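Local coordinates for LacI family sugar-binding transcriptional regulator (Enterococcus faecalis V583, PDB 4RK0), which binds ribose in the cleft between its two lobes and, as a LacI-family regulator, probably controls transcription by binding DNA, at residues A[103-108]-A[241-246]; A[27-32]-A[38-43]; A[87-92]-A[246-251]. All coordinates share one frame; numbering follows the deposited sequence.

Contact 1. Residues A[103-108]-A[241-246]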
ATOM      1  N   ASP A 103       0.877  26.917  -5.182  1.00 37.18           N
ATOM      2  CA  ASP A 103       0.292  26.316  -4.037  1.00 28.49           C
ATOM      3  C   ASP A 103       1.196  25.176  -3.564  1.00 41.87           C
ATOM      4  O   ASP A 103       1.895  24.557  -4.370  1.00 34.60           O
ATOM      5  CB  ASP A 103      -1.089  25.742  -4.404  1.00 35.60           C
ATOM      6  CG  ASP A 103      -2.112  26.825  -4.676  1.00 50.89           C
ATOM      7  OD1 ASP A 103      -1.899  27.966  -4.237  1.00 42.95           O
ATOM      8  OD2 ASP A 103      -3.134  26.524  -5.319  1.00 43.28           O
ATOM      9  N   ALA A 104       1.150  24.913  -2.267  1.00 35.43           N
ATOM     10  CA  ALA A 104       1.878  23.797  -1.634  1.00 37.75           C
ATOM     11  C   ALA A 104       1.275  23.436  -0.281  1.00 51.50           C
ATOM     12  O   ALA A 104       0.826  24.298   0.478  1.00 35.46           O
ATOM     13  CB  ALA A 104       3.353  24.146  -1.454  1.00 34.16           C
ATOM     14  N   VAL A 105       1.275  22.153   0.044  1.00 28.26           N
ATOM     15  CA  VAL A 105       0.881  21.744   1.403  1.00 27.92           C
ATOM     16  C   VAL A 105       2.008  20.912   1.992  1.00 32.22           C
ATOM     17  O   VAL A 105       2.301  19.852   1.464  1.00 30.90           O
ATOM     18  CB  VAL A 105      -0.387  20.896   1.387  1.00 27.11           C
ATOM     19  CG1 VAL A 105      -0.890  20.741   2.823  1.00 26.98           C
ATOM     20  CG2 VAL A 105      -1.440  21.550   0.503  1.00 35.03           C
ATOM     21  N   LEU A 106       2.638  21.412   3.050  1.00 26.55           N
ATOM     22  CA  LEU A 106       3.736  20.734   3.700  1.00 37.29           C
ATOM     23  C   LEU A 106       3.252  20.095   4.991  1.00 39.04           C
ATOM     24  O   LEU A 106       2.155  20.395   5.475  1.00 29.94           O
ATOM     25  CB  LEU A 106       4.837  21.735   4.021  1.00 33.99           C
ATOM     26  CG  LEU A 106       5.599  22.253   2.777  1.00 37.43           C
ATOM     27  CD1 LEU A 106       4.789  23.277   2.002  1.00 40.78           C
ATOM     28  CD2 LEU A 106       6.958  22.798   3.184  1.00 49.34           C
ATOM     29  N   THR A 107       4.054  19.196   5.550  1.00 23.35           N
ATOM     30  CA  THR A 107       3.883  18.840   6.922  1.00 31.32           C
ATOM     31  C   THR A 107       5.157  19.254   7.625  1.00 29.65           C
ATOM     32  O   THR A 107       6.188  19.532   6.979  1.00 34.28           O
ATOM     33  CB  THR A 107       3.569  17.351   7.128  1.00 32.29           C
ATOM     34  OG1 THR A 107       4.723  16.582   6.797  1.00 35.50           O
ATOM     35  CG2 THR A 107       2.417  16.921   6.269  1.00 33.17           C
ATOM     36  N   ASP A 108       5.104  19.305   8.946  1.00 30.58           N
ATOM     37  CA  ASP A 108       6.170  19.934   9.677  1.00 29.23           C
ATOM     38  C   ASP A 108       7.351  19.004   9.973  1.00 30.75           C
ATOM     39  O   ASP A 108       7.550  18.595  11.098  1.00 28.18           O
ATOM     40  CB  ASP A 108       5.637  20.543  10.967  1.00 29.78           C
ATOM     41  CG  ASP A 108       6.584  21.599  11.543  1.00 40.38           C
ATOM     42  OD1 ASP A 108       7.811  21.626  11.215  1.00 33.84           O
ATOM     43  OD2 ASP A 108       6.085  22.405  12.342  1.00 51.23           O
ATOM     44  N   ALA A 241      -6.020  18.261  -2.518  1.00 24.51           N
ATOM     45  CA  ALA A 241      -7.041  18.221  -3.571  1.00 29.21           C
ATOM     46  C   ALA A 241      -7.955  19.427  -3.450  1.00 38.63           C
ATOM     47  O   ALA A 241      -8.388  19.993  -4.455  1.00 40.92           O
ATOM     48  CB  ALA A 241      -7.865  16.945  -3.480  1.00 30.41           C
ATOM     49  N   THR A 242      -8.246  19.811  -2.219  1.00 34.64           N
ATOM     50  CA  THR A 242      -9.243  20.861  -1.987  1.00 35.60           C
ATOM     51  C   THR A 242      -8.685  22.136  -2.538  1.00 32.81           C
ATOM     52  O   THR A 242      -9.361  22.842  -3.274  1.00 32.60           O
ATOM     53  CB  THR A 242      -9.601  20.992  -0.503  1.00 34.02           C
ATOM     54  OG1 THR A 242     -10.228  19.764  -0.077  1.00 36.53           O
ATOM     55  CG2 THR A 242     -10.601  22.137  -0.268  1.00 36.20           C
ATOM     56  N   LEU A 243      -7.438  22.427  -2.189  1.00 40.46           N
ATOM     57  CA  LEU A 243      -6.780  23.625  -2.690  1.00 34.24           C
ATOM     58  C   LEU A 243      -6.620  23.633  -4.183  1.00 35.20           C
ATOM     59  O   LEU A 243      -6.754  24.683  -4.801  1.00 49.50           O
ATOM     60  CB  LEU A 243      -5.447  23.833  -2.009  1.00 27.35           C
ATOM     61  CG  LEU A 243      -5.496  24.315  -0.566  1.00 46.03           C
ATOM     62  CD1 LEU A 243      -4.083  24.564  -0.122  1.00 36.47           C
ATOM     63  CD2 LEU A 243      -6.330  25.578  -0.397  1.00 76.97           C
ATOM     64  N   LEU A 244      -6.396  22.473  -4.797  1.00 38.98           N
ATOM     65  CA  LEU A 244      -6.245  22.441  -6.247  1.00 41.41           C
ATOM     66  C   LEU A 244      -7.572  22.695  -6.917  1.00 55.46           C
ATOM     67  O   LEU A 244      -7.648  23.442  -7.877  1.00 32.50           O
ATOM     68  CB  LEU A 244      -5.657  21.111  -6.740  1.00 40.74           C
ATOM     69  CG  LEU A 244      -5.491  20.933  -8.250  1.00 37.13           C
ATOM     70  CD1 LEU A 244      -4.557  21.989  -8.839  1.00 35.94           C
ATOM     71  CD2 LEU A 244      -4.934  19.539  -8.528  1.00 30.26           C
ATOM     72  N   LEU A 245      -8.628  22.060  -6.430  1.00 35.03           N
ATOM     73  CA  LEU A 245      -9.946  22.289  -7.035  1.00 30.63           C
ATOM     74  C   LEU A 245     -10.407  23.743  -6.881  1.00 39.13           C
ATOM     75  O   LEU A 245     -11.168  24.251  -7.730  1.00 39.89           O
ATOM     76  CB  LEU A 245     -10.971  21.321  -6.455  1.00 33.48           C
ATOM     77  CG  LEU A 245     -10.905  19.898  -7.034  1.00 41.41           C
ATOM     78  CD1 LEU A 245     -11.966  19.033  -6.368  1.00 49.30           C
ATOM     79  CD2 LEU A 245     -11.098  19.884  -8.540  1.00101.05           C
ATOM     80  N   GLU A 246      -9.921  24.414  -5.838  1.00 32.13           N
ATOM     81  CA  GLU A 246     -10.211  25.829  -5.646  1.00 46.22           C
ATOM     82  C   GLU A 246      -9.576  26.679  -6.724  1.00 64.86           C
ATOM     83  O   GLU A 246     -10.158  27.676  -7.129  1.00 40.12           O
ATOM     84  CB  GLU A 246      -9.699  26.326  -4.301  1.00 31.44           C
ATOM     85  CG  GLU A 246     -10.671  26.181  -3.140  1.00 69.05           C
ATOM     86  CD  GLU A 246     -10.040  26.507  -1.787  1.00 40.13           C
ATOM     87  OE1 GLU A 246      -8.907  27.038  -1.737  1.00 69.64           O
ATOM     88  OE2 GLU A 246     -10.672  26.208  -0.756  1.00 61.87           O
TER
HETATM   89  O   HOH W   1      -5.548  27.025  -4.203  1.00 42.24           O
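Asp-103 and Leu-243 illustrate how a carboxylate and a helix carbonyl, both acceptors, can be joined through a solvent molecule. OD2 of Asp-103 lies 4.1 Å from O of Leu-243, too far for direct contact. A water between them donates to each, 2.7 Å from Asp-103 OD2 and the same distance from Leu-243 O. With chi1 at -70°, CG stands beside the backbone N of Asp-103 and the carboxylate reaches toward the helix. It has further partners: OD2 also forms a salt bridge with NE of Arg-247, one turn along the helix, while OD1 accepts a hydrogen bond from the backbone N of Glu-256. These partners hold both oxygens of a buried acid and probably help it to stay charged. Ala-104 turns the other way, onto Ala-98 and Val-92, as the alternation of a strand requires. Val-105 then comes back to the helix side. Its CG1 is anti to the backbone N (chi1 -169°), which leaves CG2 to make the approach, and that methyl lies 4.1 Å from CD1 of Leu-243; the two side chains cross obliquely. Ile-91, from the adjoining strand, touches both of them, and at the strand's far end Thr-107 bonds to Gln-231 of the ribose pocket. The arrangement is that of an alpha/beta lobe of the periplasmic-binding-protein type found in LacI regulators, in which helix 233-249, arriving late in the chain, covers part of one face of a central sheet built largely from earlier strands, beside helix 20-35.

Contact 2. Residues A[27-32]-A[38-43]. Unlike the reference sequence in segment 38-43: Ile-41 (reference Met).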
ATOM      1  N   ARG A  27      -5.860   8.005  -1.261  1.00 24.85           N
ATOM      2  CA  ARG A  27      -7.218   7.970  -0.699  1.00 23.96           C
ATOM      3  C   ARG A  27      -7.729   9.329  -0.248  1.00 27.77           C
ATOM      4  O   ARG A  27      -8.894   9.653  -0.438  1.00 30.73           O
ATOM      5  CB  ARG A  27      -7.258   7.022   0.518  1.00 28.32           C
ATOM      6  CG  ARG A  27      -7.114   5.586   0.148  1.00 38.38           C
ATOM      7  CD  ARG A  27      -7.406   4.672   1.323  1.00 46.79           C
ATOM      8  NE  ARG A  27      -8.767   4.834   1.822  1.00 39.12           N
ATOM      9  CZ  ARG A  27      -9.116   5.448   2.955  1.00 31.92           C
ATOM     10  NH1 ARG A  27      -8.224   6.000   3.770  1.00 33.46           N
ATOM     11  NH2 ARG A  27     -10.396   5.505   3.274  1.00 37.08           N
ATOM     12  N   GLY A  28      -6.867  10.092   0.403  1.00 27.68           N
ATOM     13  CA  GLY A  28      -7.203  11.448   0.832  1.00 28.79           C
ATOM     14  C   GLY A  28      -7.627  12.298  -0.344  1.00 41.20           C
ATOM     15  O   GLY A  28      -8.679  12.918  -0.324  1.00 30.53           O
ATOM     16  N   ILE A  29      -6.833  12.276  -1.403  1.00 34.60           N
ATOM     17  CA  ILE A  29      -7.164  13.006  -2.638  1.00 30.46           C
ATOM     18  C   ILE A  29      -8.435  12.481  -3.286  1.00 35.70           C
ATOM     19  O   ILE A  29      -9.335  13.273  -3.654  1.00 33.95           O
ATOM     20  CB  ILE A  29      -6.004  12.906  -3.654  1.00 29.43           C
ATOM     21  CG1 ILE A  29      -4.776  13.650  -3.151  1.00 29.25           C
ATOM     22  CG2 ILE A  29      -6.411  13.374  -5.051  1.00 29.04           C
ATOM     23  CD1 ILE A  29      -3.481  13.235  -3.863  1.00 39.62           C
ATOM     24  N   GLU A  30      -8.523  11.156  -3.414  1.00 27.30           N
ATOM     25  CA  GLU A  30      -9.663  10.499  -4.059  1.00 31.24           C
ATOM     26  C   GLU A  30     -10.954  10.910  -3.360  1.00 36.25           C
ATOM     27  O   GLU A  30     -12.013  11.048  -3.996  1.00 39.40           O
ATOM     28  CB  GLU A  30      -9.564   8.976  -3.972  1.00 45.87           C
ATOM     29  CG  GLU A  30      -8.680   8.262  -4.983  1.00 50.39           C
ATOM     30  CD  GLU A  30      -9.431   7.901  -6.255  1.00125.26           C
ATOM     31  OE1 GLU A  30      -9.658   6.692  -6.503  1.00 57.95           O
ATOM     32  OE2 GLU A  30      -9.813   8.832  -7.000  1.00 74.13           O
ATOM     33  N   SER A  31     -10.874  11.069  -2.046  1.00 31.81           N
ATOM     34  CA  SER A  31     -12.080  11.344  -1.251  1.00 39.65           C
ATOM     35  C   SER A  31     -12.686  12.676  -1.612  1.00 39.33           C
ATOM     36  O   SER A  31     -13.896  12.860  -1.525  1.00 35.69           O
ATOM     37  CB  SER A  31     -11.803  11.288   0.257  1.00 44.02           C
ATOM     38  OG  SER A  31     -10.930  12.305   0.700  1.00 39.65           O
ATOM     39  N   VAL A  32     -11.833  13.625  -1.973  1.00 35.36           N
ATOM     40  CA  VAL A  32     -12.287  14.961  -2.368  1.00 37.17           C
ATOM     41  C   VAL A  32     -12.746  14.981  -3.816  1.00 37.55           C
ATOM     42  O   VAL A  32     -13.868  15.438  -4.121  1.00 34.90           O
ATOM     43  CB  VAL A  32     -11.193  15.999  -2.062  1.00 34.62           C
ATOM     44  CG1 VAL A  32     -11.460  17.338  -2.741  1.00 42.22           C
ATOM     45  CG2 VAL A  32     -11.098  16.191  -0.575  1.00 32.06           C
ATOM     46  N   PHE A  38     -14.463  14.448 -10.367  1.00 35.28           N
ATOM     47  CA  PHE A  38     -13.127  14.454 -10.988  1.00 33.32           C
ATOM     48  C   PHE A  38     -12.527  13.063 -10.988  1.00 38.78           C
ATOM     49  O   PHE A  38     -12.718  12.295 -10.032  1.00 35.18           O
ATOM     50  CB  PHE A  38     -12.203  15.425 -10.271  1.00 38.48           C
ATOM     51  CG  PHE A  38     -12.422  16.856 -10.670  1.00 43.34           C
ATOM     52  CD1 PHE A  38     -13.523  17.555 -10.189  1.00 72.78           C
ATOM     53  CD2 PHE A  38     -11.534  17.507 -11.553  1.00 34.04           C
ATOM     54  CE1 PHE A  38     -13.741  18.874 -10.553  1.00 52.04           C
ATOM     55  CE2 PHE A  38     -11.749  18.830 -11.919  1.00 62.23           C
ATOM     56  CZ  PHE A  38     -12.852  19.514 -11.414  1.00 50.74           C
ATOM     57  N   ILE A  39     -11.817  12.731 -12.064  1.00 35.31           N
ATOM     58  CA  ILE A  39     -11.127  11.454 -12.146  1.00 29.81           C
ATOM     59  C   ILE A  39      -9.608  11.637 -11.922  1.00 47.54           C
ATOM     60  O   ILE A  39      -9.027  12.653 -12.294  1.00 36.99           O
ATOM     61  CB  ILE A  39     -11.436  10.694 -13.461  1.00 64.46           C
ATOM     62  CG1 ILE A  39     -10.962  11.463 -14.682  1.00 59.27           C
ATOM     63  CG2 ILE A  39     -12.931  10.423 -13.585  1.00 50.80           C
ATOM     64  CD1 ILE A  39     -11.133  10.700 -15.980  1.00 66.95           C
ATOM     65  N   LEU A  40      -8.992  10.649 -11.276  1.00 29.83           N
ATOM     66  CA  LEU A  40      -7.601  10.719 -10.853  1.00 32.95           C
ATOM     67  C   LEU A  40      -6.762   9.962 -11.859  1.00 29.47           C
ATOM     68  O   LEU A  40      -6.975   8.775 -12.079  1.00 33.85           O
ATOM     69  CB  LEU A  40      -7.444  10.096  -9.454  1.00 37.63           C
ATOM     70  CG  LEU A  40      -6.085  10.259  -8.719  1.00 31.09           C
ATOM     71  CD1 LEU A  40      -6.268  10.147  -7.216  1.00 40.88           C
ATOM     72  CD2 LEU A  40      -5.046   9.262  -9.207  1.00 43.73           C
ATOM     73  N   ILE A  41      -5.854  10.675 -12.504  1.00 29.19           N
ATOM     74  CA  ILE A  41      -4.862  10.067 -13.398  1.00 28.99           C
ATOM     75  C   ILE A  41      -3.649   9.725 -12.548  1.00 26.26           C
ATOM     76  O   ILE A  41      -3.047  10.602 -11.968  1.00 29.77           O
ATOM     77  CB  ILE A  41      -4.424  11.070 -14.499  1.00 39.49           C
ATOM     78  CG1 ILE A  41      -5.620  11.536 -15.329  1.00 48.87           C
ATOM     79  CG2 ILE A  41      -3.326  10.471 -15.373  1.00 41.72           C
ATOM     80  CD1 ILE A  41      -6.475  10.437 -15.904  1.00 48.35           C
ATOM     81  N   LEU A  42      -3.299   8.446 -12.470  1.00 33.09           N
ATOM     82  CA  LEU A  42      -2.272   8.046 -11.537  1.00 34.14           C
ATOM     83  C   LEU A  42      -0.946   7.866 -12.240  1.00 27.97           C
ATOM     84  O   LEU A  42      -0.838   7.099 -13.194  1.00 33.86           O
ATOM     85  CB  LEU A  42      -2.653   6.746 -10.844  1.00 38.92           C
ATOM     86  CG  LEU A  42      -1.592   6.280  -9.849  1.00 34.76           C
ATOM     87  CD1 LEU A  42      -1.543   7.159  -8.622  1.00 36.86           C
ATOM     88  CD2 LEU A  42      -1.881   4.837  -9.489  1.00 49.78           C
ATOM     89  N   CYS A  43       0.066   8.515 -11.694  1.00 30.76           N
ATOM     90  CA  CYS A  43       1.417   8.390 -12.189  1.00 30.08           C
ATOM     91  C   CYS A  43       2.380   8.204 -11.019  1.00 30.44           C
ATOM     92  O   CYS A  43       2.800   9.152 -10.376  1.00 37.19           O
ATOM     93  CB  CYS A  43       1.798   9.641 -12.950  1.00 33.98           C
ATOM     94  SG  CYS A  43       3.510   9.632 -13.618  1.00 41.78           S
TER
HETATM   95  O   HOH W   2     -10.615   8.709  -9.963  1.00 37.51           O
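Leu-40 fits against Ile-29 and Glu-30 inside a beta-alpha-beta unit, where strand 9-14 leads through helix 20-35 to strand 39-44 and the helix packs on the strand that follows it. The apolar part centres on one methyl: Leu-40 CD1 sits 3.9 Å from Ile-29 CG2 and 3.8 Å from Glu-30 CG. Both helix side chains cross the leucine at about a right angle. Leu-40 presents that methyl with CG anti to its own N (chi1 -171°), and Ile-26 and Leu-33 of the same helix also touch this leucine.

The polar part belongs to Glu-30, whose chain is bent at chi2 (-89°), which brings OE2 alongside Leu-40. OE1 accepts a hydrogen bond from the backbone N of Asn-44 of the second subunit. Leu-40 and Ile-41 pair antiparallel with a strand of that subunit, carrying the sheet across the dimer interface, so Glu-30 touches Leu-40 in its own chain while bonding to the partner chain. OE2 of Glu-30 lies 3.6 Å from Leu-40 CB. A water completes the link, donating to Glu-30 OE2 at 3.1 Å and accepting from Leu-40 N at 2.8 Å.

Contact 3. Residues A[87-92]-A[246-251]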
ATOM      1  N   LYS A  87      -1.119  27.726 -18.357  1.00 30.75           N
ATOM      2  CA  LYS A  87      -2.058  28.096 -17.280  1.00 46.38           C
ATOM      3  C   LYS A  87      -2.765  26.868 -16.690  1.00 49.81           C
ATOM      4  O   LYS A  87      -3.970  26.914 -16.382  1.00 37.66           O
ATOM      5  CB  LYS A  87      -3.121  29.100 -17.772  1.00 46.79           C
ATOM      6  CG  LYS A  87      -2.628  30.228 -18.669  1.00 78.68           C
ATOM      7  CD  LYS A  87      -2.101  31.410 -17.886  1.00 72.92           C
ATOM      8  CE  LYS A  87      -2.078  32.641 -18.777  1.00113.70           C
ATOM      9  NZ  LYS A  87      -1.249  33.732 -18.205  1.00152.97           N
ATOM     10  N   ILE A  88      -2.038  25.761 -16.541  1.00 37.69           N
ATOM     11  CA  ILE A  88      -2.650  24.566 -15.960  1.00 37.43           C
ATOM     12  C   ILE A  88      -2.274  24.605 -14.501  1.00 31.67           C
ATOM     13  O   ILE A  88      -1.106  24.649 -14.158  1.00 39.73           O
ATOM     14  CB  ILE A  88      -2.249  23.238 -16.615  1.00 50.72           C
ATOM     15  CG1 ILE A  88      -2.679  23.235 -18.080  1.00 55.37           C
ATOM     16  CG2 ILE A  88      -2.948  22.087 -15.900  1.00 41.18           C
ATOM     17  CD1 ILE A  88      -2.503  21.908 -18.786  1.00 42.91           C
ATOM     18  N   PRO A  89      -3.282  24.667 -13.636  1.00 32.66           N
ATOM     19  CA  PRO A  89      -3.001  24.802 -12.222  1.00 35.42           C
ATOM     20  C   PRO A  89      -2.398  23.510 -11.644  1.00 25.60           C
ATOM     21  O   PRO A  89      -2.647  22.421 -12.163  1.00 32.58           O
ATOM     22  CB  PRO A  89      -4.381  25.074 -11.627  1.00 39.65           C
ATOM     23  CG  PRO A  89      -5.317  24.386 -12.548  1.00 46.42           C
ATOM     24  CD  PRO A  89      -4.722  24.551 -13.907  1.00 41.31           C
ATOM     25  N   PHE A  90      -1.571  23.689 -10.641  1.00 27.11           N
ATOM     26  CA  PHE A  90      -0.942  22.589  -9.928  1.00 37.92           C
ATOM     27  C   PHE A  90      -0.653  22.929  -8.468  1.00 40.24           C
ATOM     28  O   PHE A  90      -0.767  24.064  -8.021  1.00 36.72           O
ATOM     29  CB  PHE A  90       0.358  22.195 -10.631  1.00 30.61           C
ATOM     30  CG  PHE A  90       1.449  23.237 -10.521  1.00 39.25           C
ATOM     31  CD1 PHE A  90       1.541  24.275 -11.429  1.00 40.99           C
ATOM     32  CD2 PHE A  90       2.355  23.190  -9.492  1.00 39.13           C
ATOM     33  CE1 PHE A  90       2.533  25.241 -11.301  1.00 29.33           C
ATOM     34  CE2 PHE A  90       3.347  24.140  -9.359  1.00 39.69           C
ATOM     35  CZ  PHE A  90       3.438  25.182 -10.268  1.00 41.20           C
ATOM     36  N   ILE A  91      -0.284  21.901  -7.709  1.00 29.36           N
ATOM     37  CA  ILE A  91       0.037  22.042  -6.318  1.00 21.88           C
ATOM     38  C   ILE A  91       1.134  21.006  -6.004  1.00 23.02           C
ATOM     39  O   ILE A  91       1.140  19.942  -6.590  1.00 28.40           O
ATOM     40  CB  ILE A  91      -1.225  21.853  -5.428  1.00 31.14           C
ATOM     41  CG1 ILE A  91      -0.913  22.131  -3.962  1.00 32.10           C
ATOM     42  CG2 ILE A  91      -1.856  20.475  -5.636  1.00 27.40           C
ATOM     43  CD1 ILE A  91      -2.171  22.495  -3.177  1.00 32.18           C
ATOM     44  N   VAL A  92       2.070  21.407  -5.163  1.00 27.35           N
ATOM     45  CA  VAL A  92       3.218  20.585  -4.776  1.00 34.53           C
ATOM     46  C   VAL A  92       3.189  20.231  -3.280  1.00 36.39           C
ATOM     47  O   VAL A  92       2.601  20.911  -2.438  1.00 31.60           O
ATOM     48  CB  VAL A  92       4.584  21.243  -5.130  1.00 37.30           C
ATOM     49  CG1 VAL A  92       4.607  21.709  -6.580  1.00 32.82           C
ATOM     50  CG2 VAL A  92       4.984  22.356  -4.170  1.00 34.89           C
ATOM     51  N   GLU A 246      -9.921  24.414  -5.838  1.00 32.13           N
ATOM     52  CA  GLU A 246     -10.211  25.829  -5.646  1.00 46.22           C
ATOM     53  C   GLU A 246      -9.576  26.679  -6.724  1.00 64.86           C
ATOM     54  O   GLU A 246     -10.158  27.676  -7.129  1.00 40.12           O
ATOM     55  CB  GLU A 246      -9.699  26.326  -4.301  1.00 31.44           C
ATOM     56  CG  GLU A 246     -10.671  26.181  -3.140  1.00 69.05           C
ATOM     57  CD  GLU A 246     -10.040  26.507  -1.787  1.00 40.13           C
ATOM     58  OE1 GLU A 246      -8.907  27.038  -1.737  1.00 69.64           O
ATOM     59  OE2 GLU A 246     -10.672  26.208  -0.756  1.00 61.87           O
ATOM     60  N   ARG A 247      -8.373  26.315  -7.169  1.00 36.95           N
ATOM     61  CA  ARG A 247      -7.719  27.075  -8.228  1.00 31.10           C
ATOM     62  C   ARG A 247      -8.387  26.764  -9.569  1.00 40.00           C
ATOM     63  O   ARG A 247      -8.569  27.631 -10.406  1.00 42.69           O
ATOM     64  CB  ARG A 247      -6.209  26.818  -8.233  1.00 34.95           C
ATOM     65  CG  ARG A 247      -5.463  27.615  -9.289  1.00 35.76           C
ATOM     66  CD  ARG A 247      -3.945  27.583  -9.042  1.00 32.80           C
ATOM     67  NE  ARG A 247      -3.578  28.110  -7.718  1.00 35.91           N
ATOM     68  CZ  ARG A 247      -3.539  29.400  -7.384  1.00 42.04           C
ATOM     69  NH1 ARG A 247      -3.867  30.337  -8.272  1.00 38.65           N
ATOM     70  NH2 ARG A 247      -3.193  29.765  -6.154  1.00 35.68           N
ATOM     71  N   ILE A 248      -8.788  25.529  -9.759  1.00 28.63           N
ATOM     72  CA  ILE A 248      -9.460  25.147 -10.989  1.00 34.55           C
ATOM     73  C   ILE A 248     -10.720  25.998 -11.129  1.00 57.93           C
ATOM     74  O   ILE A 248     -11.038  26.437 -12.211  1.00 37.89           O
ATOM     75  CB  ILE A 248      -9.753  23.635 -11.043  1.00 48.36           C
ATOM     76  CG1 ILE A 248      -8.455  22.880 -11.351  1.00 42.29           C
ATOM     77  CG2 ILE A 248     -10.791  23.310 -12.102  1.00 33.74           C
ATOM     78  CD1 ILE A 248      -8.550  21.391 -11.138  1.00 43.46           C
ATOM     79  N   HIS A 249     -11.404  26.261 -10.022  1.00 52.35           N
ATOM     80  CA  HIS A 249     -12.668  26.987 -10.070  1.00 56.95           C
ATOM     81  C   HIS A 249     -12.478  28.500 -10.053  1.00 47.52           C
ATOM     82  O   HIS A 249     -13.334  29.213 -10.572  1.00 49.22           O
ATOM     83  CB  HIS A 249     -13.600  26.531  -8.945  1.00 53.00           C
ATOM     84  CG  HIS A 249     -14.085  25.129  -9.116  1.00 50.35           C
ATOM     85  ND1 HIS A 249     -14.266  24.268  -8.057  1.00 51.17           N
ATOM     86  CD2 HIS A 249     -14.399  24.426 -10.231  1.00 79.52           C
ATOM     87  CE1 HIS A 249     -14.677  23.097  -8.510  1.00 64.87           C
ATOM     88  NE2 HIS A 249     -14.768  23.167  -9.827  1.00 64.03           N
ATOM     89  N   GLN A 250     -11.383  28.985  -9.461  1.00 40.47           N
ATOM     90  CA  GLN A 250     -11.010  30.401  -9.581  1.00 46.06           C
ATOM     91  C   GLN A 250      -9.493  30.571  -9.843  1.00 42.46           C
ATOM     92  O   GLN A 250      -8.670  30.744  -8.907  1.00 35.52           O
ATOM     93  CB  GLN A 250     -11.540  31.224  -8.405  1.00 61.64           C
ATOM     94  CG  GLN A 250     -10.620  31.404  -7.216  1.00 59.05           C
ATOM     95  CD  GLN A 250     -11.378  31.869  -5.980  1.00128.00           C
ATOM     96  OE1 GLN A 250     -12.531  32.291  -6.070  1.00 88.83           O
ATOM     97  NE2 GLN A 250     -10.733  31.791  -4.819  1.00 77.47           N
ATOM     98  N   PRO A 251      -9.115  30.517 -11.142  1.00 35.98           N
ATOM     99  CA  PRO A 251      -7.709  30.436 -11.542  1.00 40.08           C
ATOM    100  C   PRO A 251      -6.790  31.501 -10.980  1.00 38.65           C
ATOM    101  O   PRO A 251      -5.578  31.283 -10.862  1.00 40.18           O
ATOM    102  CB  PRO A 251      -7.781  30.545 -13.054  1.00 43.22           C
ATOM    103  CG  PRO A 251      -9.059  29.850 -13.395  1.00 53.88           C
ATOM    104  CD  PRO A 251     -10.009  30.229 -12.281  1.00 53.52           C
TER
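Pro-89 sets CB against the aliphatic stem of Arg-247: CB of Pro-89 is 3.6 Å from CG of Arg-247 and equally 3.6 Å from CD. The neighbouring ring atom, Pro-89 CG, meets Ile-248 CG1 at 3.7 Å, and these two side chains cross at about a right angle. A single proline, placed just before strand 90-93, thus touches two consecutive residues in the last turn of helix 233-249. No hydrogen bond passes between the segments, so the join is one of carbon against carbon.

The arginine shows how a polar residue can serve as an apolar surface. Its CG is anti to the backbone N (chi1 -178°), which runs the methylenes past the proline, and a bend at chi3 (-58°) then sets the direction of the guanidinium beyond them. NE is engaged by Asp-103 of strand 103-107, and the two terminal nitrogens reach the loop that follows the helix. There NH1 donates to O of Lys-253 and more weakly to Pro-251 O, at 3.2 Å and an N-H...O angle of 130°, while NH2 bonds weakly to O of Asp-254. In this alpha/beta lobe, which has the periplasmic-binding-protein architecture, the group therefore links the end of helix 233-249 both to a strand of the sheet and to the loop leading into strand 257-265.

On the strand side, helix 76-86 closes in a Schellman motif at Lys-87, and the chain passes through Pro-89 into strand 90-93, where Ile-91 packs on Leu-243 and Leu-244 of the same helix. At the helix terminus, Gln-250 N donates to Glu-246 O at 2.9 Å, just where Gln-250 leaves the helical conformation.

In the fold
All three contacts bring a helix against the same mixed sheet or its approaches, yet their chemistry changes with position. Contacts 1 and 3 share helix 233-249: contact 1 meets strand 103-107 and is buried, while contact 3 meets the lead-in to the neighbouring strand 90-93 and is only partly so. Contact 2 uses helix 20-35 and an outermost strand of the chain, but is buried, with the second subunit pairing along that edge. Waters bridge the segments in contacts 1 and 2, whereas contact 3 relies on carbon-to-carbon contact. The two helices also meet, Ala-241 CB lying 3.7 Å from Val-32 CG1, and the loop residue Phe-38 of contact 2 touches both Leu-245 and Ile-248.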